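Local structure of cell division control protein 45 cdc45 putative (Entamoeba histolytica, 6CC2) at residues Glu435-Ser438 with Ile439-Lys442; Val472-Glu476 with Lys477-Val481; Ile41-Met44 with Met45-Asp49. The protein probably acts in eukaryotic DNA replication as the Cdc45 component of the CMG replicative helicase, and may undergo a conformational switch that regulates replication. One frame throughout, in Å; residues are numbered along the deposited sequence.

Contact 1. Residues Glu435-Ser438 with Ile439-Lys442; sequences ELLS and IRFK
The ring of Phe441 meets Leu437 at its edge: the carbonyl oxygen Leu437 O lies in the ring plane, 3.6 Å from Phe441 CD2. Further round the same helical turn, the guanidinium of Arg440 is approached obliquely by a methyl of Leu437, with CD2 3.8 Å from Arg440 NH1. Arg440 reaches this place by lying first against Leu436. Its CG rests 3.3 Å from Leu436 O, its CD packs against the CD1 methyl of Leu436, and a bend at chi3 (47°) then turns the guanidinium toward Leu437. The CG2 methyl of Ile439 packs against the same carbonyl, 3.4 Å from Leu436 O.

The backbone underneath changes character along these eight residues. Ile439 N gives Glu435 O a nearly straight helical bond (3.2 Å, 162°), whereas the bonds from Arg440 N to Leu436 O and Leu437 O are both weak. Phe441 N is shared as well, weakly with Leu437 O and better with Ser438 O, which it meets from above the carbonyl plane. At the start of the helix, Asp434 accepts the backbone N-H of Leu437 through its carboxylate, and its carbonyl takes the hydroxyl of Ser438. This short helix, 435-441, follows strand 427-432, and helices 393-417 and 444-462 pack against its Phe441, the former through Asn406 and Thr410, the latter through Lys446 and Leu450.

Chemically, a four-residue bond gives way to weaker, shared and three-residue bonds toward the C-terminal end of the helix, where the aliphatic part of Arg440 lies against a carbonyl and one leucine methyl.

Contact 2. Residues Val472-Glu476 with Lys477-Val481; sequences VLDAE and KKTFV
Asp474 and Lys477 meet at the bend of the hairpin, where Lys477 N donates to Asp474 OD1 over 3.2 Å in a nearly straight bond (165°) that arrives from above the carboxylate plane. The aspartate is swung toward the turn by a chi1 of -175°, which also brings OD1 to 3.6 Å from Lys477 CB. On the other flank Lys478 folds back over the turn: bends at chi2 and chi4 carry its ammonium to two carbonyls, Ala475 O at 3.1 Å, in the carbonyl plane, and Glu476 O at 3.2 Å, above it. The carboxylate of Glu476 stays 4.5 Å from that ammonium, measured from OE1 to NZ, too far for a salt bridge.

Beyond the turn the strands are paired by backbone bonds. Asp474 N gives Thr479 O a bond of 2.8 Å, and Thr479 N returns one to Asp474 O. The reciprocal bonds of Val472 and Val481 close the next hydrogen-bonded pair, while in the non-hydrogen-bonded pair between them Leu473 CB lies 3.9 Å from Phe480 CE1 and the leucine CD1 methyl covers one face of the ring.

Further out, Glu523 of strand 519-525 probably helps to hold the turn, making a salt bridge with Lys477 NZ and accepting the hydroxyl of Thr479. Lys478 takes up positive phi (65°), and Asp474 O receives a weak bond from its N as well as the straight one from Thr479 N. That is a G1 beta bulge, closing the four-residue loop between strands 468-474 and 479-485 of the mixed sheet.

Contact 3. Residues Ile41-Met44 with Met45-Asp49; sequences ILSM and MFEKD. With EDO (1,2-ethanediol), chain J.
Leu42, Met45 and Phe46 make the tightly packed side of this helical turn. The ring of Phe46 lies with one face over the carbonyl oxygen of Leu42, which sits 3.2 Å above the ring plane and is displaced toward its rim. The ring thus packs on the very oxygen that takes the helical bond, from Phe46 N to Leu42 O at 2.9 Å. Farther out on the ring, CE2 touches CB of Leu42. Selenomethionine Met45, bent at chi3 (-91°), folds its terminal methyl back along the helix, and CE comes to rest 3.7 Å from CD2 of Leu42 and more loosely beside CG2 of Ile41.

By contrast, Glu47 and Lys48 lie on the exposed side, where waters carry the links between side chains. Glu47 N binds Ser43 O at 2.8 Å, and its extended side chain passes the same carbonyl, with CG 3.1 Å from Ser43 O. A water donates to Ser43 OG and apparently to Glu47 OE2, an atom whose place is less sure; the serine hydroxyl has its stronger partner in the carbonyl of Lys40. A second water donates to Met44 O at 2.6 Å and weakly accepts from Lys48 NZ, whose ammonium is also in a salt bridge with Glu197. A 1,2-ethanediol, probably from the crystallisation liquor, lies beside Glu47 and is hydrogen-bonded to Tyr39 and His53.

Helix 33-48 connects parallel strands 24-29 and 53-57 in a beta-alpha-beta unit. Its apolar side is covered by Ala186, Ile189 and Ala190 of helix 182-192 and Met200 of helix 199-213, while Tyr12 and Leu15 of helix 8-20 pack on Phe46.

In the fold
Along the chain, contact 3 comes first, followed by contact 1 and then contact 2. Contact 3 belongs to helix 33-48 beside the N-terminal parallel sheet, whereas contacts 1 and 2 lie across the chain's centre, with their centres about 46 and 47 Å from that of contact 3. Contacts 1 and 2 are neighbours, centres about 9 Å apart: helix 435-441 packs on the hairpin 468-474/479-485 of the mixed sheet nearer the C-terminus. Ser438 CB touches Leu473 O at 3.4 Å, and Lys442 forms a long, weak ion pair with Asp474. This separation is consistent with the RecJ-like build of Cdc45, with distinct N-terminal DHH and C-terminal DHHA1 domains.

Contact 1. Residues Glu435-Ser438 with Ile439-Lys442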
loop_
_atom_site.group_PDB
_atom_site.type_symbol
_atom_site.label_atom_id
_atom_site.label_comp_id
_atom_site.label_asym_id
_atom_site.label_seq_id
_atom_site.Cartn_x
_atom_site.Cartn_y
_atom_site.Cartn_z
ATOM N N GLU A 435 -12.624 -27.823 -5.035
ATOM C CA GLU A 435 -12.614 -27.657 -6.488
ATOM C C GLU A 435 -12.864 -26.201 -6.886
ATOM O O GLU A 435 -12.075 -25.603 -7.629
ATOM C CB GLU A 435 -13.649 -28.582 -7.127
ATOM C CG GLU A 435 -13.705 -28.472 -8.647
ATOM C CD GLU A 435 -14.468 -29.581 -9.315
ATOM O OE1 GLU A 435 -15.290 -30.267 -8.656
ATOM O OE2 GLU A 435 -14.253 -29.776 -10.536
ATOM N N LEU A 436 -13.942 -25.608 -6.367
ATOM C CA LEU A 436 -14.369 -24.287 -6.828
ATOM C C LEU A 436 -13.395 -23.192 -6.399
ATOM O O LEU A 436 -12.989 -22.357 -7.219
ATOM C CB LEU A 436 -15.774 -23.983 -6.306
ATOM C CG LEU A 436 -16.304 -22.573 -6.566
ATOM C CD1 LEU A 436 -16.363 -22.268 -8.055
ATOM C CD2 LEU A 436 -17.677 -22.397 -5.929
ATOM N N LEU A 437 -13.038 -23.149 -5.111
ATOM C CA LEU A 437 -12.149 -22.097 -4.638
ATOM C C LEU A 437 -10.774 -22.212 -5.282
ATOM O O LEU A 437 -10.148 -21.199 -5.609
ATOM C CB LEU A 437 -12.017 -22.150 -3.119
ATOM C CG LEU A 437 -13.274 -21.928 -2.287
ATOM C CD1 LEU A 437 -12.895 -21.880 -0.810
ATOM C CD2 LEU A 437 -14.003 -20.668 -2.699
ATOM N N SER A 438 -10.297 -23.442 -5.486
ATOM C CA SER A 438 -8.952 -23.656 -6.011
ATOM C C SER A 438 -8.833 -23.113 -7.425
ATOM O O SER A 438 -7.858 -22.433 -7.761
ATOM C CB SER A 438 -8.623 -25.159 -5.994
ATOM O OG SER A 438 -8.496 -25.628 -4.666
ATOM N N ILE A 439 -9.817 -23.411 -8.271
ATOM C CA ILE A 439 -9.744 -22.980 -9.663
ATOM C C ILE A 439 -9.737 -21.461 -9.735
ATOM O O ILE A 439 -9.117 -20.883 -10.628
ATOM C CB ILE A 439 -10.907 -23.601 -10.469
ATOM C CG1 ILE A 439 -10.480 -23.865 -11.911
ATOM C CG2 ILE A 439 -12.121 -22.697 -10.445
ATOM C CD1 ILE A 439 -9.591 -25.092 -12.062
ATOM N N ARG A 440 -10.378 -20.791 -8.771
ATOM C CA ARG A 440 -10.463 -19.334 -8.786
ATOM C C ARG A 440 -9.204 -18.635 -8.282
ATOM O O ARG A 440 -8.972 -17.473 -8.636
ATOM C CB ARG A 440 -11.647 -18.878 -7.936
ATOM C CG ARG A 440 -13.009 -19.270 -8.510
ATOM C CD ARG A 440 -14.110 -19.030 -7.487
ATOM N NE ARG A 440 -13.979 -17.719 -6.862
ATOM C CZ ARG A 440 -14.628 -17.340 -5.767
ATOM N NH1 ARG A 440 -15.465 -18.174 -5.165
ATOM N NH2 ARG A 440 -14.436 -16.123 -5.273
ATOM N N PHE A 441 -8.390 -19.302 -7.472
ATOM C CA PHE A 441 -7.234 -18.654 -6.863
ATOM C C PHE A 441 -5.919 -19.377 -7.129
ATOM O O PHE A 441 -4.920 -19.076 -6.476
ATOM C CB PHE A 441 -7.456 -18.504 -5.353
ATOM C CG PHE A 441 -8.435 -17.441 -5.008
ATOM C CD1 PHE A 441 -8.023 -16.117 -4.873
ATOM C CD2 PHE A 441 -9.791 -17.743 -4.854
ATOM C CE1 PHE A 441 -8.938 -15.116 -4.584
ATOM C CE2 PHE A 441 -10.700 -16.742 -4.554
ATOM C CZ PHE A 441 -10.273 -15.434 -4.423
ATOM N N LYS A 442 -5.883 -20.282 -8.111
ATOM C CA LYS A 442 -4.657 -21.023 -8.380
ATOM C C LYS A 442 -3.604 -20.207 -9.119
ATOM O O LYS A 442 -2.445 -20.627 -9.169
ATOM C CB LYS A 442 -4.970 -22.269 -9.221
ATOM C CG LYS A 442 -5.649 -21.985 -10.561
ATOM C CD LYS A 442 -5.653 -23.224 -11.442
ATOM C CE LYS A 442 -6.325 -22.967 -12.781
ATOM N NZ LYS A 442 -6.163 -24.133 -13.704
#

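Contact 2. Residues Val472-Glu476 with Lys477-Val481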
loop_
_atom_site.group_PDB
_atom_site.type_symbol
_atom_site.label_atom_id
_atom_site.label_comp_id
_atom_site.label_asym_id
_atom_site.label_seq_id
_atom_site.Cartn_x
_atom_site.Cartn_y
_atom_site.Cartn_z
ATOM N N VAL A 472 -2.556 -23.335 -2.713
ATOM C CA VAL A 472 -3.775 -23.493 -3.493
ATOM C C VAL A 472 -3.573 -24.570 -4.536
ATOM O O VAL A 472 -2.606 -24.514 -5.310
ATOM C CB VAL A 472 -4.206 -22.169 -4.162
ATOM C CG1 VAL A 472 -5.587 -22.350 -4.849
ATOM C CG2 VAL A 472 -4.231 -21.026 -3.141
ATOM N N LEU A 473 -4.504 -25.527 -4.576
ATOM C CA LEU A 473 -4.419 -26.617 -5.530
ATOM C C LEU A 473 -4.569 -26.101 -6.950
ATOM O O LEU A 473 -5.507 -25.374 -7.261
ATOM C CB LEU A 473 -5.504 -27.654 -5.225
ATOM C CG LEU A 473 -5.591 -28.815 -6.210
ATOM C CD1 LEU A 473 -4.356 -29.695 -6.155
ATOM C CD2 LEU A 473 -6.850 -29.635 -5.954
ATOM N N ASP A 474 -3.633 -26.484 -7.816
ATOM C CA ASP A 474 -3.751 -26.344 -9.261
ATOM C C ASP A 474 -3.950 -27.765 -9.771
ATOM O O ASP A 474 -2.984 -28.493 -10.022
ATOM C CB ASP A 474 -2.519 -25.680 -9.866
ATOM C CG ASP A 474 -2.669 -25.425 -11.349
ATOM O OD1 ASP A 474 -3.425 -26.163 -12.025
ATOM O OD2 ASP A 474 -2.016 -24.485 -11.843
ATOM N N ALA A 475 -5.219 -28.165 -9.904
ATOM C CA ALA A 475 -5.533 -29.564 -10.154
ATOM C C ALA A 475 -5.075 -30.009 -11.534
ATOM O O ALA A 475 -4.692 -31.170 -11.710
ATOM C CB ALA A 475 -7.036 -29.796 -10.008
ATOM N N GLU A 476 -5.106 -29.106 -12.517
ATOM C CA GLU A 476 -4.648 -29.446 -13.860
ATOM C C GLU A 476 -3.149 -29.721 -13.877
ATOM O O GLU A 476 -2.698 -30.687 -14.506
ATOM C CB GLU A 476 -4.994 -28.319 -14.830
ATOM C CG GLU A 476 -4.492 -28.536 -16.254
ATOM C CD GLU A 476 -5.119 -29.745 -16.931
ATOM O OE1 GLU A 476 -6.000 -30.390 -16.322
ATOM O OE2 GLU A 476 -4.727 -30.053 -18.079
ATOM N N LYS A 477 -2.365 -28.897 -13.196
ATOM C CA LYS A 477 -0.922 -29.084 -13.153
ATOM C C LYS A 477 -0.491 -30.129 -12.132
ATOM O O LYS A 477 0.669 -30.548 -12.151
ATOM C CB LYS A 477 -0.246 -27.745 -12.852
ATOM C CG LYS A 477 1.192 -27.637 -13.322
ATOM C CD LYS A 477 1.657 -26.181 -13.301
ATOM C CE LYS A 477 3.163 -26.064 -13.474
ATOM N NZ LYS A 477 3.621 -24.649 -13.388
ATOM N N LYS A 478 -1.395 -30.572 -11.252
ATOM C CA LYS A 478 -1.065 -31.536 -10.207
ATOM C C LYS A 478 -0.077 -30.939 -9.203
ATOM O O LYS A 478 0.862 -31.607 -8.764
ATOM C CB LYS A 478 -0.517 -32.834 -10.814
ATOM C CG LYS A 478 -1.355 -33.397 -11.955
ATOM C CD LYS A 478 -2.755 -33.757 -11.494
ATOM C CE LYS A 478 -3.566 -34.429 -12.601
ATOM N NZ LYS A 478 -4.042 -33.462 -13.632
ATOM N N THR A 479 -0.295 -29.678 -8.830
ATOM C CA THR A 479 0.607 -28.952 -7.963
ATOM C C THR A 479 -0.196 -28.151 -6.950
ATOM O O THR A 479 -1.413 -27.967 -7.086
ATOM C CB THR A 479 1.487 -27.972 -8.748
ATOM O OG1 THR A 479 0.644 -27.003 -9.396
ATOM C CG2 THR A 479 2.343 -28.703 -9.789
ATOM N N PHE A 480 0.500 -27.671 -5.935
ATOM C CA PHE A 480 0.041 -26.543 -5.125
ATOM C C PHE A 480 0.880 -25.328 -5.483
ATOM O O PHE A 480 2.118 -25.406 -5.505
ATOM C CB PHE A 480 0.166 -26.805 -3.625
ATOM C CG PHE A 480 -0.900 -27.734 -3.073
ATOM C CD1 PHE A 480 -2.122 -27.230 -2.687
ATOM C CD2 PHE A 480 -0.669 -29.100 -2.962
ATOM C CE1 PHE A 480 -3.097 -28.062 -2.202
ATOM C CE2 PHE A 480 -1.649 -29.941 -2.473
ATOM C CZ PHE A 480 -2.857 -29.426 -2.089
ATOM N N VAL A 481 0.207 -24.210 -5.767
ATOM C CA VAL A 481 0.866 -22.921 -5.780
ATOM C C VAL A 481 1.041 -22.493 -4.333
ATOM O O VAL A 481 0.094 -22.569 -3.555
ATOM C CB VAL A 481 0.045 -21.895 -6.573
ATOM C CG1 VAL A 481 0.753 -20.560 -6.614
ATOM C CG2 VAL A 481 -0.168 -22.407 -7.984
#

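Contact 3. Residues Ile41-Met44 with Met45-Asp49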
loop_
_atom_site.group_PDB
_atom_site.type_symbol
_atom_site.label_atom_id
_atom_site.label_comp_id
_atom_site.label_asym_id
_atom_site.label_seq_id
_atom_site.Cartn_x
_atom_site.Cartn_y
_atom_site.Cartn_z
ATOM N N ILE A 41 5.629 14.085 -7.533
ATOM C CA ILE A 41 6.029 15.397 -7.025
ATOM C C ILE A 41 7.411 15.783 -7.546
ATOM O O ILE A 41 7.640 16.918 -7.981
ATOM C CB ILE A 41 5.966 15.394 -5.479
ATOM C CG1 ILE A 41 4.506 15.301 -5.040
ATOM C CG2 ILE A 41 6.609 16.646 -4.914
ATOM C CD1 ILE A 41 4.302 15.211 -3.519
ATOM N N LEU A 42 8.367 14.843 -7.494
ATOM C CA LEU A 42 9.663 15.100 -8.104
ATOM C C LEU A 42 9.518 15.398 -9.588
ATOM O O LEU A 42 10.185 16.299 -10.131
ATOM C CB LEU A 42 10.601 13.922 -7.893
ATOM C CG LEU A 42 10.962 13.631 -6.432
ATOM C CD1 LEU A 42 11.660 12.268 -6.362
ATOM C CD2 LEU A 42 11.818 14.717 -5.825
ATOM N N SER A 43 8.675 14.634 -10.283
ATOM C CA SER A 43 8.579 14.815 -11.725
ATOM C C SER A 43 8.003 16.173 -12.086
ATOM O O SER A 43 8.343 16.730 -13.130
ATOM C CB SER A 43 7.747 13.694 -12.342
ATOM O OG SER A 43 6.379 13.851 -11.999
HETATM N N MSE A 44 7.145 16.734 -11.247
HETATM C CA MSE A 44 6.589 18.056 -11.502
HETATM C C MSE A 44 7.670 19.134 -11.476
HETATM O O MSE A 44 7.672 20.039 -12.307
HETATM C CB MSE A 44 5.504 18.392 -10.478
HETATM C CG MSE A 44 4.290 17.511 -10.601
HETATM SE SE MSE A 44 3.181 17.601 -9.009
HETATM C CE MSE A 44 2.398 19.389 -9.268
HETATM N N MSE A 45 8.561 19.043 -10.491
HETATM C CA MSE A 45 9.696 19.955 -10.397
HETATM C C MSE A 45 10.614 19.765 -11.592
HETATM O O MSE A 45 11.019 20.729 -12.226
HETATM C CB MSE A 45 10.461 19.711 -9.099
HETATM C CG MSE A 45 9.701 20.142 -7.858
HETATM SE SE MSE A 45 10.833 20.005 -6.291
HETATM C CE MSE A 45 10.385 18.172 -5.786
ATOM N N PHE A 46 10.951 18.504 -11.884
ATOM C CA PHE A 46 11.846 18.222 -13.004
ATOM C C PHE A 46 11.284 18.742 -14.318
ATOM O O PHE A 46 12.021 19.344 -15.116
ATOM C CB PHE A 46 12.097 16.718 -13.108
ATOM C CG PHE A 46 12.813 16.118 -11.934
ATOM C CD1 PHE A 46 13.454 16.910 -10.995
ATOM C CD2 PHE A 46 12.828 14.737 -11.762
ATOM C CE1 PHE A 46 14.106 16.341 -9.921
ATOM C CE2 PHE A 46 13.490 14.174 -10.693
ATOM C CZ PHE A 46 14.142 14.985 -9.788
ATOM N N GLU A 47 9.988 18.532 -14.565
ATOM C CA GLU A 47 9.365 19.044 -15.780
ATOM C C GLU A 47 9.525 20.555 -15.886
ATOM O O GLU A 47 9.914 21.084 -16.937
ATOM C CB GLU A 47 7.883 18.679 -15.812
ATOM C CG GLU A 47 7.576 17.217 -16.061
ATOM C CD GLU A 47 6.099 16.903 -15.871
ATOM O OE1 GLU A 47 5.266 17.821 -16.027
ATOM O OE2 GLU A 47 5.772 15.739 -15.555
ATOM N N LYS A 48 9.229 21.271 -14.801
ATOM C CA LYS A 48 9.286 22.729 -14.836
ATOM C C LYS A 48 10.694 23.228 -15.123
ATOM O O LYS A 48 10.859 24.292 -15.720
ATOM C CB LYS A 48 8.774 23.293 -13.507
ATOM C CG LYS A 48 8.169 24.678 -13.609
ATOM C CD LYS A 48 6.804 24.733 -12.935
ATOM C CE LYS A 48 5.755 23.983 -13.744
ATOM N NZ LYS A 48 4.449 23.913 -13.032
ATOM N N ASP A 49 11.717 22.464 -14.749
ATOM C CA ASP A 49 13.105 22.854 -14.946
ATOM C C ASP A 49 13.748 22.199 -16.171
ATOM O O ASP A 49 14.949 22.372 -16.399
ATOM C CB ASP A 49 13.924 22.526 -13.699
ATOM C CG ASP A 49 13.624 23.451 -12.542
ATOM O OD1 ASP A 49 13.691 24.687 -12.742
ATOM O OD2 ASP A 49 13.326 22.935 -11.435
HETATM C C1 EDO J . 6.330 11.454 -16.236
HETATM O O1 EDO J . 7.683 11.013 -16.054
HETATM C C2 EDO J . 6.222 12.912 -15.815
HETATM O O2 EDO J . 7.183 13.695 -16.537
HETATM O O HOH W 1 4.081 15.143 -13.675
HETATM O O HOH W 2 5.394 20.960 -13.072
#